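Local structure of C2 toxin component I (Clostridium botulinum, 2J3Z) at residues A[218-223]-A[364-369]; A[293-298]-A[349-354]; A[111-116]-A[126-131]. The protein catalyses the ADP-ribosylation of actin as the enzymatic component of the binary C2 toxin. The protein carries 1 engineered substitution. All blocks are in the same frame, centred on the assembly; numbering follows the deposited sequence.

Interaction 1: residues A[218-223]-A[364-369]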
# COMPACT_ATOMS: atom_id res chain seq x y z
N GLU A 218 6.84 -5.44 -0.87
CA GLU A 218 6.94 -5.23 0.58
C GLU A 218 6.30 -6.40 1.31
O GLU A 218 5.34 -7.00 0.83
CB GLU A 218 6.23 -3.93 0.96
CG GLU A 218 6.96 -2.71 0.43
CD GLU A 218 6.41 -1.39 0.95
OE1 GLU A 218 7.06 -0.73 1.80
OE2 GLU A 218 5.31 -1.01 0.50
N LEU A 219 6.85 -6.71 2.48
CA LEU A 219 6.24 -7.62 3.43
C LEU A 219 5.01 -6.96 4.07
O LEU A 219 5.13 -6.17 5.01
CB LEU A 219 7.25 -8.07 4.47
CG LEU A 219 6.80 -9.13 5.47
CD1 LEU A 219 6.35 -10.40 4.75
CD2 LEU A 219 7.91 -9.41 6.47
N ASP A 220 3.84 -7.30 3.53
CA ASP A 220 2.61 -6.63 3.88
C ASP A 220 1.49 -7.66 3.88
O ASP A 220 1.28 -8.37 2.88
CB ASP A 220 2.32 -5.52 2.85
CG ASP A 220 1.11 -4.66 3.18
OD1 ASP A 220 0.30 -4.97 4.10
OD2 ASP A 220 0.97 -3.65 2.45
N PHE A 221 0.76 -7.74 4.99
CA PHE A 221 -0.27 -8.76 5.15
C PHE A 221 -1.68 -8.23 4.91
O PHE A 221 -2.64 -8.98 5.01
CB PHE A 221 -0.12 -9.42 6.52
CG PHE A 221 1.23 -10.05 6.73
CD1 PHE A 221 2.14 -9.49 7.62
CD2 PHE A 221 1.60 -11.17 5.98
CE1 PHE A 221 3.40 -10.06 7.81
CE2 PHE A 221 2.88 -11.74 6.14
CZ PHE A 221 3.77 -11.18 7.07
N TYR A 222 -1.78 -6.95 4.57
CA TYR A 222 -3.08 -6.28 4.36
C TYR A 222 -4.08 -6.62 5.47
O TYR A 222 -3.76 -6.49 6.66
CB TYR A 222 -3.59 -6.58 2.94
CG TYR A 222 -2.60 -6.05 1.93
CD1 TYR A 222 -2.51 -4.67 1.70
CD2 TYR A 222 -1.72 -6.90 1.23
CE1 TYR A 222 -1.59 -4.13 0.78
CE2 TYR A 222 -0.79 -6.37 0.30
CZ TYR A 222 -0.74 -4.98 0.10
OH TYR A 222 0.15 -4.41 -0.79
N ASN A 223 -5.28 -7.06 5.11
CA ASN A 223 -6.31 -7.35 6.12
C ASN A 223 -6.24 -8.75 6.70
O ASN A 223 -6.87 -9.04 7.72
CB ASN A 223 -7.73 -7.04 5.56
CG ASN A 223 -8.03 -7.81 4.30
OD1 ASN A 223 -7.12 -8.26 3.59
ND2 ASN A 223 -9.32 -7.95 3.98
N ILE A 364 -5.99 5.45 7.72
CA ILE A 364 -5.37 4.16 7.83
C ILE A 364 -3.92 4.39 7.57
O ILE A 364 -3.54 4.51 6.41
CB ILE A 364 -5.91 3.17 6.75
CG1 ILE A 364 -7.44 3.05 6.79
CG2 ILE A 364 -5.26 1.78 6.90
CD1 ILE A 364 -8.08 2.59 5.45
N PHE A 365 -3.13 4.50 8.63
CA PHE A 365 -1.68 4.57 8.51
C PHE A 365 -1.11 3.21 8.07
O PHE A 365 -1.33 2.18 8.73
CB PHE A 365 -1.06 4.93 9.84
CG PHE A 365 -1.13 6.38 10.21
CD1 PHE A 365 -0.46 7.35 9.45
CD2 PHE A 365 -1.84 6.79 11.34
CE1 PHE A 365 -0.51 8.70 9.81
CE2 PHE A 365 -1.91 8.14 11.70
CZ PHE A 365 -1.23 9.09 10.93
N ARG A 366 -0.40 3.21 6.95
CA ARG A 366 0.28 2.03 6.47
C ARG A 366 1.77 2.34 6.67
O ARG A 366 2.38 3.11 5.91
CB ARG A 366 -0.08 1.74 5.01
CG ARG A 366 0.66 0.59 4.37
CD ARG A 366 0.06 0.23 2.97
NE ARG A 366 0.81 -0.84 2.33
CZ ARG A 366 1.84 -0.67 1.50
NH1 ARG A 366 2.25 0.56 1.18
NH2 ARG A 366 2.48 -1.73 0.98
N LEU A 367 2.31 1.71 7.72
CA LEU A 367 3.58 2.10 8.33
C LEU A 367 4.68 1.17 7.94
O LEU A 367 4.59 -0.02 8.17
CB LEU A 367 3.45 2.07 9.85
CG LEU A 367 3.03 3.27 10.71
CD1 LEU A 367 2.56 4.54 9.97
CD2 LEU A 367 2.01 2.81 11.70
N ARG A 368 5.73 1.74 7.37
CA ARG A 368 6.92 0.99 7.07
C ARG A 368 7.77 1.02 8.32
O ARG A 368 8.32 2.07 8.69
CB ARG A 368 7.69 1.59 5.88
CG ARG A 368 8.85 0.69 5.43
CD ARG A 368 9.68 1.21 4.24
NE ARG A 368 8.85 1.49 3.07
CZ ARG A 368 8.87 2.63 2.37
NH1 ARG A 368 8.06 2.80 1.31
NH2 ARG A 368 9.70 3.61 2.72
N LEU A 369 7.87 -0.13 8.97
CA LEU A 369 8.76 -0.24 10.11
C LEU A 369 10.08 -0.78 9.60
O LEU A 369 10.10 -1.86 9.02
CB LEU A 369 8.17 -1.17 11.17
CG LEU A 369 6.70 -0.92 11.50
CD1 LEU A 369 6.14 -2.05 12.40
CD2 LEU A 369 6.42 0.51 12.06
O HOH W 1 4.68 1.48 -0.57
O HOH W 2 6.03 1.47 2.45

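Interaction 2: residues A[293-298]-A[349-354]. With SO4 (sulfate ion), chain O.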
# COMPACT_ATOMS: atom_id res chain seq x y z
N GLN A 293 13.14 -7.22 10.53
CA GLN A 293 13.14 -6.99 9.08
C GLN A 293 12.11 -5.92 8.81
O GLN A 293 11.17 -5.78 9.59
CB GLN A 293 12.82 -8.29 8.30
CG GLN A 293 11.43 -8.87 8.63
CD GLN A 293 11.06 -10.14 7.91
OE1 GLN A 293 10.59 -11.10 8.50
NE2 GLN A 293 11.25 -10.15 6.61
N THR A 294 12.27 -5.18 7.72
CA THR A 294 11.32 -4.14 7.30
C THR A 294 9.94 -4.72 6.93
O THR A 294 9.86 -5.66 6.11
CB THR A 294 11.89 -3.33 6.10
OG1 THR A 294 13.13 -2.72 6.50
CG2 THR A 294 10.91 -2.27 5.66
N LEU A 295 8.87 -4.19 7.53
CA LEU A 295 7.53 -4.62 7.16
C LEU A 295 6.44 -3.56 7.34
O LEU A 295 6.66 -2.50 7.92
CB LEU A 295 7.13 -5.87 7.95
CG LEU A 295 6.67 -5.61 9.38
CD1 LEU A 295 5.69 -6.68 9.79
CD2 LEU A 295 7.88 -5.53 10.32
N ILE A 296 5.26 -3.88 6.83
CA ILE A 296 4.12 -3.00 6.96
C ILE A 296 3.23 -3.45 8.13
O ILE A 296 2.88 -4.65 8.28
CB ILE A 296 3.31 -2.90 5.64
CG1 ILE A 296 4.24 -2.63 4.45
CG2 ILE A 296 2.25 -1.83 5.74
CD1 ILE A 296 4.83 -1.21 4.43
N ALA A 297 2.89 -2.47 8.97
CA ALA A 297 1.95 -2.66 10.05
C ALA A 297 0.97 -1.50 9.94
O ALA A 297 1.25 -0.50 9.28
CB ALA A 297 2.64 -2.71 11.38
N TYR A 298 -0.18 -1.66 10.56
CA TYR A 298 -1.31 -0.75 10.38
C TYR A 298 -1.81 -0.15 11.68
O TYR A 298 -1.84 -0.82 12.73
CB TYR A 298 -2.46 -1.54 9.73
CG TYR A 298 -2.16 -1.92 8.31
CD1 TYR A 298 -1.60 -3.15 7.98
CD2 TYR A 298 -2.44 -1.02 7.28
CE1 TYR A 298 -1.32 -3.47 6.64
CE2 TYR A 298 -2.19 -1.33 5.97
CZ TYR A 298 -1.63 -2.54 5.63
OH TYR A 298 -1.39 -2.80 4.29
N THR A 349 -0.22 -0.91 17.00
CA THR A 349 -0.17 -1.20 15.57
C THR A 349 -0.56 -2.67 15.43
O THR A 349 -0.38 -3.44 16.39
CB THR A 349 1.26 -0.95 15.09
OG1 THR A 349 1.28 0.20 14.25
CG2 THR A 349 1.85 -2.10 14.39
N SER A 350 -1.09 -3.06 14.27
CA SER A 350 -1.41 -4.47 14.02
C SER A 350 -0.90 -4.90 12.66
O SER A 350 -0.77 -4.07 11.77
CB SER A 350 -2.93 -4.71 14.09
OG SER A 350 -3.29 -6.07 13.83
N LEU A 351 -0.63 -6.20 12.50
CA LEU A 351 -0.36 -6.78 11.19
C LEU A 351 -1.60 -6.70 10.29
O LEU A 351 -1.47 -6.75 9.05
CB LEU A 351 0.13 -8.24 11.32
CG LEU A 351 1.54 -8.40 11.92
CD1 LEU A 351 2.11 -9.81 11.76
CD2 LEU A 351 2.48 -7.39 11.29
N LYS A 352 -2.78 -6.60 10.91
CA LYS A 352 -4.07 -6.57 10.22
C LYS A 352 -4.44 -5.11 9.92
O LYS A 352 -4.41 -4.26 10.83
CB LYS A 352 -5.18 -7.27 11.04
CG LYS A 352 -4.95 -8.77 11.22
CD LYS A 352 -5.88 -9.45 12.22
CE LYS A 352 -7.08 -10.13 11.57
NZ LYS A 352 -7.51 -11.42 12.29
N SER A 353 -4.75 -4.83 8.66
CA SER A 353 -5.09 -3.48 8.19
C SER A 353 -6.42 -2.96 8.77
O SER A 353 -6.55 -1.76 9.03
CB SER A 353 -5.17 -3.43 6.66
OG SER A 353 -6.34 -4.12 6.19
N THR A 354 -7.38 -3.87 8.98
CA THR A 354 -8.75 -3.50 9.35
C THR A 354 -9.41 -4.36 10.44
O THR A 354 -10.40 -5.04 10.14
CB THR A 354 -9.67 -3.50 8.07
OG1 THR A 354 -8.93 -2.94 6.97
CG2 THR A 354 -10.98 -2.70 8.29
S SO4 O . -11.15 -9.10 12.58
O1 SO4 O . -11.16 -8.21 13.75
O2 SO4 O . -12.47 -9.73 12.43
O3 SO4 O . -10.80 -8.39 11.32
O4 SO4 O . -10.11 -10.11 12.79
O HOH W 3 1.02 -6.16 7.49
O HOH W 4 -4.81 -2.11 12.36

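Interaction 3: residues A[111-116]-A[126-131]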
# COMPACT_ATOMS: atom_id res chain seq x y z
N ILE A 111 2.71 11.85 -5.93
CA ILE A 111 2.84 13.15 -6.59
C ILE A 111 1.46 13.77 -6.79
O ILE A 111 0.64 13.21 -7.50
CB ILE A 111 3.61 13.07 -7.95
CG1 ILE A 111 5.07 12.59 -7.76
CG2 ILE A 111 3.59 14.45 -8.64
CD1 ILE A 111 5.75 12.12 -9.05
N ASN A 112 1.22 14.92 -6.16
CA ASN A 112 -0.06 15.65 -6.29
C ASN A 112 -0.02 16.94 -7.08
O ASN A 112 -1.08 17.41 -7.51
CB ASN A 112 -0.61 15.99 -4.92
CG ASN A 112 -0.44 14.88 -3.97
OD1 ASN A 112 -0.94 13.77 -4.22
ND2 ASN A 112 0.28 15.12 -2.88
N PHE A 113 1.16 17.52 -7.24
CA PHE A 113 1.34 18.71 -8.06
C PHE A 113 1.38 18.32 -9.54
O PHE A 113 1.65 17.17 -9.88
CB PHE A 113 2.61 19.47 -7.65
CG PHE A 113 3.85 18.61 -7.60
CD1 PHE A 113 4.66 18.44 -8.73
CD2 PHE A 113 4.22 17.95 -6.41
CE1 PHE A 113 5.81 17.63 -8.68
CE2 PHE A 113 5.38 17.14 -6.36
CZ PHE A 113 6.16 16.98 -7.50
N SER A 114 1.10 19.29 -10.42
CA SER A 114 1.14 19.11 -11.87
C SER A 114 2.55 18.87 -12.32
O SER A 114 3.46 19.65 -11.97
CB SER A 114 0.68 20.38 -12.60
OG SER A 114 -0.31 21.07 -11.88
N ILE A 115 2.74 17.82 -13.11
CA ILE A 115 4.06 17.56 -13.66
C ILE A 115 4.24 18.45 -14.88
O ILE A 115 5.22 19.23 -14.96
CB ILE A 115 4.29 16.04 -13.90
CG1 ILE A 115 4.43 15.34 -12.55
CG2 ILE A 115 5.53 15.80 -14.77
CD1 ILE A 115 4.30 13.85 -12.60
N ARG A 116 3.29 18.36 -15.80
CA ARG A 116 3.36 19.17 -17.02
C ARG A 116 2.74 20.54 -16.82
O ARG A 116 1.93 20.74 -15.91
CB ARG A 116 2.76 18.43 -18.22
CG ARG A 116 3.58 17.21 -18.64
CD ARG A 116 3.32 16.72 -20.06
NE ARG A 116 2.20 15.79 -20.13
CZ ARG A 116 2.26 14.51 -20.49
NH1 ARG A 116 3.39 13.94 -20.87
NH2 ARG A 116 1.14 13.79 -20.49
N ASP A 126 12.63 21.96 -15.15
CA ASP A 126 13.70 21.33 -14.37
C ASP A 126 13.38 21.33 -12.89
O ASP A 126 13.61 20.31 -12.23
CB ASP A 126 15.04 22.03 -14.62
CG ASP A 126 15.47 21.93 -16.07
OD1 ASP A 126 16.17 22.85 -16.52
OD2 ASP A 126 15.09 20.95 -16.76
N GLU A 127 12.86 22.45 -12.39
CA GLU A 127 12.35 22.54 -11.02
C GLU A 127 11.40 21.41 -10.68
O GLU A 127 11.55 20.77 -9.63
CB GLU A 127 11.63 23.86 -10.80
CG GLU A 127 12.33 24.81 -9.87
CD GLU A 127 11.53 26.09 -9.68
OE1 GLU A 127 12.12 27.18 -9.91
OE2 GLU A 127 10.33 25.99 -9.31
N THR A 128 10.43 21.16 -11.57
CA THR A 128 9.49 20.03 -11.40
C THR A 128 10.25 18.71 -11.39
O THR A 128 9.93 17.83 -10.57
CB THR A 128 8.39 20.01 -12.48
OG1 THR A 128 7.58 21.18 -12.32
CG2 THR A 128 7.49 18.81 -12.34
N LEU A 129 11.25 18.58 -12.26
CA LEU A 129 12.03 17.34 -12.26
C LEU A 129 12.67 17.12 -10.89
O LEU A 129 12.48 16.06 -10.30
CB LEU A 129 13.07 17.30 -13.39
CG LEU A 129 13.81 15.94 -13.49
CD1 LEU A 129 12.84 14.75 -13.70
CD2 LEU A 129 14.83 15.96 -14.61
N ASP A 130 13.38 18.14 -10.38
CA ASP A 130 14.01 18.11 -9.06
C ASP A 130 13.02 17.77 -7.96
O ASP A 130 13.32 16.95 -7.10
CB ASP A 130 14.71 19.43 -8.71
CG ASP A 130 15.41 19.38 -7.33
OD1 ASP A 130 16.41 18.62 -7.18
OD2 ASP A 130 14.96 20.08 -6.40
N LYS A 131 11.85 18.40 -8.00
CA LYS A 131 10.81 18.09 -7.03
C LYS A 131 10.36 16.64 -7.11
O LYS A 131 10.09 16.05 -6.05
CB LYS A 131 9.60 19.02 -7.15
CG LYS A 131 9.69 20.30 -6.32
CD LYS A 131 8.50 21.26 -6.53
CE LYS A 131 8.67 22.09 -7.82
NZ LYS A 131 7.69 23.23 -8.06
O HOH W 5 6.66 21.38 -15.03

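Interaction 1: residues A[218-223]-A[364-369]
Arg366 presents the edge of its guanidinium to Asp220, the two side chains meeting at about a right angle. Arg366 NE and NH2 lie 2.8 and 2.9 Å from Asp220 OD2, a side-on grip on one oxygen that sits in the guanidinium plane. With CG anti to the backbone N (chi1 176°) and an extended chain, Arg366 carries its charge well clear of strand 364-369. Its NH2 also donates to Glu218 OE2 at 3.0 Å, here from above the carboxylate, the two planes standing 74° apart, while a water links the same oxygen to Arg366 NH1. The other oxygen, Glu218 OE1, is met end-on by Arg368 NE at 3.1 Å in a nearly straight bond. Asp220 OD1 closes an Asx turn by accepting from Tyr222 N at 2.9 Å, and the carboxylate rests over a face of the Tyr222 ring. Thr142 adds a bond to Glu218 OE2, Gln139 one to Arg368 NH2, and Asp422 a salt bridge to Arg366 NH1. The network thus ties the loop to the strand through charge instead of apolar packing; the acids around buried Arg366 hold the guanidinium in place and probably balance its charge.

Interaction 2: residues A[293-298]-A[349-354]
Tyr298 and Ser350 form a single antiparallel hydrogen-bonded pair, in which Tyr298 N to Ser350 O and Ser350 N to Tyr298 O both measure 2.8 Å. Beyond this bridge the chain of 349-354 turns across the tyrosine. Tyr298 CG stands anti to its carbonyl carbon (chi1 -70°), which turns a ring face to Ser353: Ser353 CB lies over the centre of the Tyr298 ring, 3.5 Å from its centroid, a CH-pi contact. Ser353 CA packs at 3.3 Å from Tyr298 CG on the same face. Asp220 holds Tyr298 OH, and the carbonyl of Leu61 holds Ser353 OG. Farther back along the strand, Leu295 CD1 touches Leu351 CD2 at 3.6 Å, the side chains crossing at about a right angle beside Trp229. The bend is an ST turn, Ser350 OG accepting from Lys352 N at 3.0 Å while also bonded to the carbonyl of Glu387. Lys352 NZ forms a salt bridge with Asp386 and donates to a sulfate, probably from the crystallisation liquor. Arg299 on strand 295-301, the Ser-Thr-Ser sequence that ends with Ser350 and a Glu-X-Glu beginning at Glu387 are consistent with the NAD-binding core of arginine-specific ADP-ribosyltransferases.

Interaction 3: residues A[111-116]-A[126-131]
Thr128 projects from the first turn of helix 126-136 onto the backbone of Ile115 and the ring of Phe113. Its CB comes within 4.1 Å of Ile115 O, and the branch point sends its methyl and its hydroxyl in different directions. The methyl CG2, anti to the backbone N, makes most of the contact: Thr128 CG2 lies 3.5 Å from Ile115 O, and 4.3 Å from the methyl Ile115 CG2. Thr128 CG2 also lies at the edge of the Phe113 ring, near its plane, 4.2 Å from Phe113 CE1. The hydroxyl takes the polar route, for a water stands 2.9 Å from Thr128 OG1 and donates to Ile115 O at 2.6 Å; OG1 is also bonded to Ser125 OG. One turn on, Lys131 CB packs against Phe113 CZ at 4.0 Å, while Ile111 CG2 lies over a face of that ring. Van der Waals contacts, the closest from a methyl to a carbonyl oxygen, and one bridging water join the segments. Ile115 packs among Pro106, Ile124 and Pro161 and, like Leu129, reaches Ile209, while Ile111 packs on Val132 and Ile136, so that loop 111-116 lies between helix 126-136 and strand 206-216 of the N-terminal sheet.

How the interactions relate
Interaction 3 closes first along the chain, in the N-terminal ADP-ribosyltransferase-like half, where helix 126-136 lies against strand 206-216. The loop 218-223 that follows this strand opens interaction 1, and interaction 2 is formed wholly by residues between the two segments of interaction 1. Interactions 1 and 2 are practically one site, their centres 4 Å apart: strands 295-301 and 363-369 are sheet neighbours, and Tyr222 O meets Ser353 N at 2.8 Å. Interaction 3 is remote, its centre 27 Å from that of interaction 1 and 31 Å from that of interaction 2. The loop leaving the N-terminal sheet is thereby anchored on the probable catalytic half, whereas interaction 3 is local packing.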